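Local structure of Lmo0181 protein (Listeria monocytogenes serovar 1/2a, 5F7V) at residues 142-147 with 157-162; 192-197 with 354-359. The protein binds the cyclic glucan cycloalternan, probably as a membrane-anchored lipoprotein that serves as the substrate-binding component of an ABC transporter. One frame throughout, in Å; residues are numbered along the deposited sequence. Where two conformers were deposited one is given.

Overall arrangement
Contacts 1 and 2 lie at different depths in the chain and join parts of very different separation in sequence. Contact 1 lies at the periphery, its centre about 26 Å from the centre of the chain, and joins neighbouring elements only ten residues apart at their closest ends. Contact 2 sits deeper, its centre about 16 Å from that of the chain, and brings together loops whose closest ends are 157 residues apart. The side chain of P356 in contact 2 is about 11 Å from a bound glucose unit, too far for direct contact with that sugar. The contacts follow one another along the chain. The centres of contact 1 and contact 2 are about 34 Å apart, and the nearest atoms of the two contacts about 17 Å.

Contact 1 of 2, residues 142-147 with 157-162; sequences AGVEYP and EAAAKK
V144 divides its two methyl groups between residues one helical turn apart, and this is the tight part of the contact. With CG1 anti to the backbone N (chi1 179°), that branch meets A159 CB at 3.9 Å, while V144 CG2 rests 4.0 Å from K162 CB at the root of the lysine. L163 adds to the apolar surroundings of V144, and W151 and M247 touch A159, so both residues are buried.

The other side is looser and wet. K162 leaves the helix as a long chain bent at chi3 (-71°), and its ammonium group reaches the loop backbone through water. One water accepts a bond from K162 NZ at 2.8 Å and donates to G143 O at 3.2 Å. A second takes the N-H of E145, with 3.0 Å between that water and E145 N, but is held only weakly by K162 NZ at 3.4 Å. Thus the aliphatic base of the lysine packs while its charged end remains hydrated.

G143, with positive phi and two bonds back into the last turn, closes helix 136-142. V144 after it packs on helix 153-163 and also lies back on F139 of the helix just ended, as is common in a Schellman motif.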
ATOM      1  N   ALA A 142     -28.057   5.545 -11.485  1.00 12.59           N
ATOM      2  CA  ALA A 142     -28.538   4.189 -11.775  1.00 13.11           C
ATOM      3  C   ALA A 142     -29.568   3.670 -10.777  1.00 13.16           C
ATOM      4  O   ALA A 142     -30.188   2.624 -11.006  1.00 14.31           O
ATOM      5  CB  ALA A 142     -27.351   3.228 -11.872  1.00 12.45           C
ATOM      6  N   GLY A 143     -29.770   4.355  -9.661  1.00 12.48           N
ATOM      7  CA  GLY A 143     -30.638   3.851  -8.606  1.00 12.72           C
ATOM      8  C   GLY A 143     -30.113   2.626  -7.879  1.00 11.73           C
ATOM      9  O   GLY A 143     -30.865   1.730  -7.484  1.00 12.34           O
ATOM     10  N   VAL A 144     -28.795   2.563  -7.717  1.00 10.10           N
ATOM     11  CA  VAL A 144     -28.130   1.484  -7.001  1.00  9.34           C
ATOM     12  C   VAL A 144     -27.781   1.944  -5.591  1.00  9.14           C
ATOM     13  O   VAL A 144     -27.215   3.030  -5.399  1.00  8.74           O
ATOM     14  CB  VAL A 144     -26.895   0.993  -7.785  1.00  8.52           C
ATOM     15  CG1 VAL A 144     -26.154  -0.122  -7.043  1.00  7.82           C
ATOM     16  CG2 VAL A 144     -27.325   0.488  -9.156  1.00  9.23           C
ATOM     17  N   GLU A 145     -28.097   1.108  -4.615  1.00  9.75           N
ATOM     18  CA  GLU A 145     -27.738   1.414  -3.224  1.00 10.13           C
ATOM     19  C   GLU A 145     -26.217   1.336  -3.016  1.00  8.23           C
ATOM     20  O   GLU A 145     -25.528   0.520  -3.604  1.00  7.52           O
ATOM     21  CB  GLU A 145     -28.432   0.434  -2.287  1.00 11.99           C
ATOM     22  CG  GLU A 145     -29.954   0.493  -2.373  1.00 15.09           C
ATOM     23  CD  GLU A 145     -30.576   1.831  -2.060  1.00 17.63           C
ATOM     24  OE1 GLU A 145     -30.029   2.615  -1.245  1.00 20.61           O
ATOM     25  OE2 GLU A 145     -31.665   2.165  -2.600  1.00 21.88           O
ATOM     26  N   TYR A 146     -25.701   2.210  -2.161  1.00  7.65           N
ATOM     27  CA  TYR A 146     -24.269   2.322  -1.904  1.00  6.76           C
ATOM     28  C   TYR A 146     -23.704   1.057  -1.256  1.00  6.26           C
ATOM     29  O   TYR A 146     -24.371   0.317  -0.537  1.00  6.81           O
ATOM     30  CB  TYR A 146     -23.983   3.514  -0.971  1.00  7.25           C
ATOM     31  CG  TYR A 146     -24.483   4.854  -1.461  1.00  7.65           C
ATOM     32  CD1 TYR A 146     -24.608   5.180  -2.807  1.00  7.40           C
ATOM     33  CD2 TYR A 146     -24.814   5.845  -0.545  1.00  8.52           C
ATOM     34  CE1 TYR A 146     -25.046   6.431  -3.203  1.00  7.82           C
ATOM     35  CE2 TYR A 146     -25.253   7.083  -0.942  1.00  9.00           C
ATOM     36  CZ  TYR A 146     -25.387   7.401  -2.280  1.00  8.64           C
ATOM     37  OH  TYR A 146     -25.855   8.622  -2.697  1.00  9.35           O
ATOM     38  N   PRO A 147     -22.403   0.810  -1.457  1.00  5.46           N
ATOM     39  CA  PRO A 147     -21.761  -0.276  -0.709  1.00  5.37           C
ATOM     40  C   PRO A 147     -21.958  -0.206   0.801  1.00  6.17           C
ATOM     41  O   PRO A 147     -21.883   0.875   1.363  1.00  6.62           O
ATOM     42  CB  PRO A 147     -20.286  -0.049  -1.032  1.00  5.23           C
ATOM     43  CG  PRO A 147     -20.264   0.635  -2.370  1.00  4.98           C
ATOM     44  CD  PRO A 147     -21.455   1.569  -2.296  1.00  5.28           C
ATOM     45  N   GLU A 157     -20.597  -7.534  -7.064  1.00  5.11           N
ATOM     46  CA  GLU A 157     -20.691  -7.939  -8.455  1.00  5.93           C
ATOM     47  C   GLU A 157     -22.032  -7.537  -9.038  1.00  5.94           C
ATOM     48  O   GLU A 157     -22.079  -7.084 -10.185  1.00  6.20           O
ATOM     49  CB  GLU A 157     -20.507  -9.450  -8.576  1.00  6.92           C
ATOM     50  CG  GLU A 157     -19.079  -9.954  -8.283  1.00  7.89           C
ATOM     51  CD  GLU A 157     -18.921 -11.461  -8.135  1.00  9.62           C
ATOM     52  OE1 GLU A 157     -19.869 -12.172  -8.506  1.00 11.82           O
ATOM     53  OE2 GLU A 157     -17.843 -12.018  -7.754  1.00 11.54           O
ATOM     54  N   ALA A 158     -23.115  -7.707  -8.316  1.00  4.28           N
ATOM     55  CA  ALA A 158     -24.425  -7.344  -8.832  1.00  4.41           C
ATOM     56  C   ALA A 158     -24.515  -5.832  -9.026  1.00  4.16           C
ATOM     57  O   ALA A 158     -25.009  -5.331 -10.063  1.00  4.09           O
ATOM     58  CB  ALA A 158     -25.551  -7.807  -7.940  1.00  4.70           C
ATOM     59  N   ALA A 159     -24.007  -5.054  -8.074  1.00  3.89           N
ATOM     60  CA  ALA A 159     -23.961  -3.598  -8.172  1.00  3.90           C
ATOM     61  C   ALA A 159     -23.143  -3.204  -9.361  1.00  3.87           C
ATOM     62  O   ALA A 159     -23.568  -2.395 -10.161  1.00  3.97           O
ATOM     63  CB  ALA A 159     -23.439  -2.964  -6.916  1.00  3.83           C
ATOM     64  N   ALA A 160     -21.964  -3.795  -9.508  1.00  3.76           N
ATOM     65  CA  ALA A 160     -21.075  -3.480 -10.626  1.00  3.76           C
ATOM     66  C   ALA A 160     -21.737  -3.772 -11.956  1.00  3.90           C
ATOM     67  O   ALA A 160     -21.568  -3.002 -12.907  1.00  3.99           O
ATOM     68  CB  ALA A 160     -19.782  -4.264 -10.530  1.00  3.65           C
ATOM     69  N   LYS A 161     -22.487  -4.858 -12.065  1.00  3.97           N
ATOM     70  CA  LYS A 161     -23.177  -5.166 -13.302  1.00  4.14           C
ATOM     71  C   LYS A 161     -24.226  -4.105 -13.618  1.00  4.27           C
ATOM     72  O   LYS A 161     -24.310  -3.618 -14.765  1.00  4.41           O
ATOM     73  CB  LYS A 161     -23.786  -6.583 -13.230  1.00  4.21           C
ATOM     74  CG  LYS A 161     -22.745  -7.695 -13.301  1.00  4.15           C
ATOM     75  CD  LYS A 161     -23.307  -9.069 -12.918  1.00  4.22           C
ATOM     76  CE  LYS A 161     -22.191 -10.077 -12.833  1.00  4.19           C
ATOM     77  NZ  LYS A 161     -22.726 -11.395 -12.388  1.00  4.37           N
ATOM     78  N   LYS A 162     -25.019  -3.674 -12.649  1.00  4.27           N
ATOM     79  CA  LYS A 162     -26.028  -2.659 -12.897  1.00  4.42           C
ATOM     80  C   LYS A 162     -25.431  -1.282 -13.165  1.00  4.42           C
ATOM     81  O   LYS A 162     -26.039  -0.509 -13.869  1.00  4.73           O
ATOM     82  CB  LYS A 162     -26.970  -2.562 -11.696  1.00  4.44           C
ATOM     83  CG  LYS A 162     -27.794  -3.830 -11.546  1.00  4.52           C
ATOM     84  CD  LYS A 162     -28.874  -3.738 -10.464  1.00  4.66           C
ATOM     85  CE  LYS A 162     -28.305  -3.721  -9.065  1.00  4.68           C
ATOM     86  NZ  LYS A 162     -29.336  -3.626  -7.998  1.00  4.99           N
TER
HETATM   87  O   HOH W   1     -30.746  -1.307  -8.571  1.00  9.41           O
HETATM   88  O   HOH W   2     -29.236  -1.559  -5.295  1.00 17.98           O

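Contact 2 of 2, residues 192-197 with 354-359; sequences SIFNED and LPPVVK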
ATOM      1  N   SER A 192      -4.566 -18.508   1.280  0.50  6.08           N
ATOM      2  CA  SER A 192      -3.346 -17.816   1.642  0.50  6.42           C
ATOM      3  C   SER A 192      -2.296 -18.112   0.605  0.50  6.37           C
ATOM      4  O   SER A 192      -2.474 -18.972  -0.263  0.50  6.44           O
ATOM      5  CB  SER A 192      -2.870 -18.271   3.020  0.50  6.77           C
ATOM      6  OG  SER A 192      -2.621 -19.647   2.989  0.50  7.18           O
ATOM      7  N   ILE A 193      -1.189 -17.392   0.731  1.00  6.30           N
ATOM      8  CA  ILE A 193      -0.075 -17.533  -0.199  1.00  6.45           C
ATOM      9  C   ILE A 193       0.918 -18.506   0.397  1.00  6.58           C
ATOM     10  O   ILE A 193       1.313 -19.446  -0.317  1.00  6.45           O
ATOM     11  CB  ILE A 193       0.645 -16.187  -0.466  1.00  6.63           C
ATOM     12  CG1 ILE A 193      -0.374 -15.114  -0.871  1.00  6.69           C
ATOM     13  CG2 ILE A 193       1.784 -16.380  -1.457  1.00  6.84           C
ATOM     14  CD1 ILE A 193      -1.177 -15.420  -2.098  1.00  6.72           C
ATOM     15  N   PHE A 194       1.305 -18.389   1.658  1.00  6.72           N
ATOM     16  CA  PHE A 194       2.276 -19.289   2.280  1.00  7.21           C
ATOM     17  C   PHE A 194       1.685 -19.956   3.501  1.00  7.74           C
ATOM     18  O   PHE A 194       0.683 -19.529   4.073  1.00  8.28           O
ATOM     19  CB  PHE A 194       3.526 -18.543   2.731  1.00  7.24           C
ATOM     20  CG  PHE A 194       4.270 -17.898   1.609  1.00  7.06           C
ATOM     21  CD1 PHE A 194       5.137 -18.648   0.811  1.00  7.20           C
ATOM     22  CD2 PHE A 194       4.164 -16.523   1.402  1.00  6.99           C
ATOM     23  CE1 PHE A 194       5.836 -18.039  -0.209  1.00  7.22           C
ATOM     24  CE2 PHE A 194       4.860 -15.932   0.386  1.00  7.02           C
ATOM     25  CZ  PHE A 194       5.696 -16.665  -0.418  1.00  7.12           C
ATOM     26  N   ASN A 195       2.305 -21.042   3.919  1.00  8.27           N
ATOM     27  CA  ASN A 195       2.048 -21.603   5.245  1.00  8.89           C
ATOM     28  C   ASN A 195       2.654 -20.737   6.342  1.00  9.94           C
ATOM     29  O   ASN A 195       3.311 -19.743   6.056  1.00  9.90           O
ATOM     30  CB  ASN A 195       2.445 -23.074   5.318  1.00  8.68           C
ATOM     31  CG  ASN A 195       3.934 -23.311   5.182  1.00  8.29           C
ATOM     32  OD1 ASN A 195       4.704 -22.359   5.013  1.00  7.98           O
ATOM     33  ND2 ASN A 195       4.365 -24.571   5.305  1.00  8.44           N
ATOM     34  N   GLU A 196       2.455 -21.124   7.605  1.00 11.71           N
ATOM     35  CA  GLU A 196       2.771 -20.203   8.693  1.00 13.16           C
ATOM     36  C   GLU A 196       4.250 -19.882   8.852  1.00 13.09           C
ATOM     37  O   GLU A 196       4.626 -18.790   9.243  1.00 15.41           O
ATOM     38  CB  GLU A 196       2.168 -20.693  10.013  1.00 15.01           C
ATOM     39  CG  GLU A 196       2.822 -21.908  10.601  1.00 16.84           C
ATOM     40  CD  GLU A 196       3.954 -21.597  11.566  1.00 17.36           C
ATOM     41  OE1 GLU A 196       4.623 -22.589  11.876  1.00 20.15           O
ATOM     42  OE2 GLU A 196       4.180 -20.431  11.983  1.00 20.43           O
ATOM     43  N   ASP A 197       5.091 -20.835   8.503  1.00 12.53           N
ATOM     44  CA  ASP A 197       6.541 -20.678   8.605  1.00 12.48           C
ATOM     45  C   ASP A 197       7.270 -20.465   7.284  1.00 11.20           C
ATOM     46  O   ASP A 197       8.489 -20.610   7.227  1.00 11.84           O
ATOM     47  CB  ASP A 197       7.112 -21.867   9.405  1.00 13.48           C
ATOM     48  CG  ASP A 197       7.081 -23.178   8.673  1.00 14.37           C
ATOM     49  OD1 ASP A 197       6.459 -23.273   7.604  1.00 14.71           O
ATOM     50  OD2 ASP A 197       7.768 -24.117   9.120  1.00 16.66           O
ATOM     51  N   LEU A 354      -1.582  -8.981   7.152  1.00  5.84           N
ATOM     52  CA  LEU A 354      -0.251  -8.416   6.962  1.00  5.92           C
ATOM     53  C   LEU A 354       0.345  -8.934   5.658  1.00  5.68           C
ATOM     54  O   LEU A 354       0.047 -10.060   5.246  1.00  5.72           O
ATOM     55  CB  LEU A 354       0.624  -8.764   8.155  1.00  6.24           C
ATOM     56  CG  LEU A 354       0.093  -8.276   9.500  1.00  6.66           C
ATOM     57  CD1 LEU A 354       1.014  -8.776  10.592  1.00  7.04           C
ATOM     58  CD2 LEU A 354       0.027  -6.759   9.532  1.00  6.83           C
ATOM     59  N   PRO A 355       1.205  -8.143   4.997  1.00  5.61           N
ATOM     60  CA  PRO A 355       1.939  -8.688   3.852  1.00  5.54           C
ATOM     61  C   PRO A 355       2.795  -9.902   4.222  1.00  5.77           C
ATOM     62  O   PRO A 355       3.353  -9.900   5.322  1.00  5.95           O
ATOM     63  CB  PRO A 355       2.871  -7.555   3.463  1.00  5.66           C
ATOM     64  CG  PRO A 355       2.353  -6.345   4.146  1.00  5.76           C
ATOM     65  CD  PRO A 355       1.733  -6.833   5.420  1.00  5.86           C
ATOM     66  N   PRO A 356       2.860 -10.910   3.347  1.00  5.85           N
ATOM     67  CA  PRO A 356       3.872 -11.931   3.580  1.00  6.14           C
ATOM     68  C   PRO A 356       5.256 -11.272   3.669  1.00  6.49           C
ATOM     69  O   PRO A 356       5.555 -10.358   2.901  1.00  6.36           O
ATOM     70  CB  PRO A 356       3.724 -12.830   2.363  1.00  6.09           C
ATOM     71  CG  PRO A 356       2.394 -12.588   1.863  1.00  5.84           C
ATOM     72  CD  PRO A 356       2.154 -11.130   2.076  1.00  5.74           C
ATOM     73  N   VAL A 357       6.096 -11.768   4.560  1.00  6.83           N
ATOM     74  CA  VAL A 357       7.440 -11.215   4.792  1.00  7.37           C
ATOM     75  C   VAL A 357       8.483 -12.203   4.266  1.00  7.68           C
ATOM     76  O   VAL A 357       8.824 -13.157   4.955  1.00  8.25           O
ATOM     77  CB  VAL A 357       7.634 -10.860   6.282  1.00  7.86           C
ATOM     78  CG1 VAL A 357       9.035 -10.355   6.581  1.00  8.25           C
ATOM     79  CG2 VAL A 357       6.591  -9.796   6.675  1.00  8.02           C
ATOM     80  N   VAL A 358       8.915 -11.963   3.037  1.00  7.60           N
ATOM     81  CA  VAL A 358       9.862 -12.851   2.353  1.00  8.11           C
ATOM     82  C   VAL A 358      10.819 -11.991   1.556  1.00  8.39           C
ATOM     83  O   VAL A 358      10.429 -10.984   0.957  1.00  8.16           O
ATOM     84  CB  VAL A 358       9.133 -13.874   1.470  1.00  8.10           C
ATOM     85  CG1 VAL A 358       8.263 -14.788   2.324  1.00  8.41           C
ATOM     86  CG2 VAL A 358       8.284 -13.234   0.391  1.00  7.82           C
ATOM     87  N   LYS A 359      12.084 -12.378   1.500  1.00  8.93           N
ATOM     88  CA  LYS A 359      13.087 -11.594   0.781  1.00  9.82           C
ATOM     89  C   LYS A 359      12.848 -11.483  -0.723  1.00  9.45           C
ATOM     90  O   LYS A 359      13.320 -10.512  -1.298  1.00  9.59           O
ATOM     91  CB  LYS A 359      14.494 -12.114   1.058  1.00 11.13           C
ATOM     92  CG  LYS A 359      14.827 -13.436   0.407  1.00 11.86           C
ATOM     93  CD  LYS A 359      16.318 -13.721   0.520  1.00 13.72           C
ATOM     94  CE  LYS A 359      16.617 -15.032  -0.185  1.00 14.74           C
ATOM     95  NZ  LYS A 359      17.993 -15.456   0.145  1.00 16.65           N
TER
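F194 is met by P356 and V358 from two different sides of its ring, in a contact that joins distant loops of the two-lobed, type II periplasmic-binding-protein fold. At the ring edge, near its plane, P356 CB lies 3.8 Å from F194 CD2 and equally close to CE2. V358 instead comes over a face: its CG1 is 4.1 Å from F194 CE2, a methyl set towards the rim. The V358 torsion (chi1 -63°) places this branch anti to the carbonyl carbon, extended towards the phenylalanine. The opposite face is taken by the adjacent I193, whose CG2 stands 3.6 Å above the ring plane of F194, again offset towards the rim. The aromatic group is therefore flanked by methyls on both faces and bordered by proline at one edge.

Further out, I393 and M397 of helix 382-397 touch F194, and M397 also reaches V358. Y183 of helix 179-187 meets both P355 and P356, while Y76 of helix 76-85 packs on P355, so P355 meets both helices and P356 the first. Just before F194 the backbone of I193 is hydrogen-bonded with that of T202. Just after it, a side chain ties the loop: N195 OD1 accepts two backbone N-H groups, those of T199 and E200.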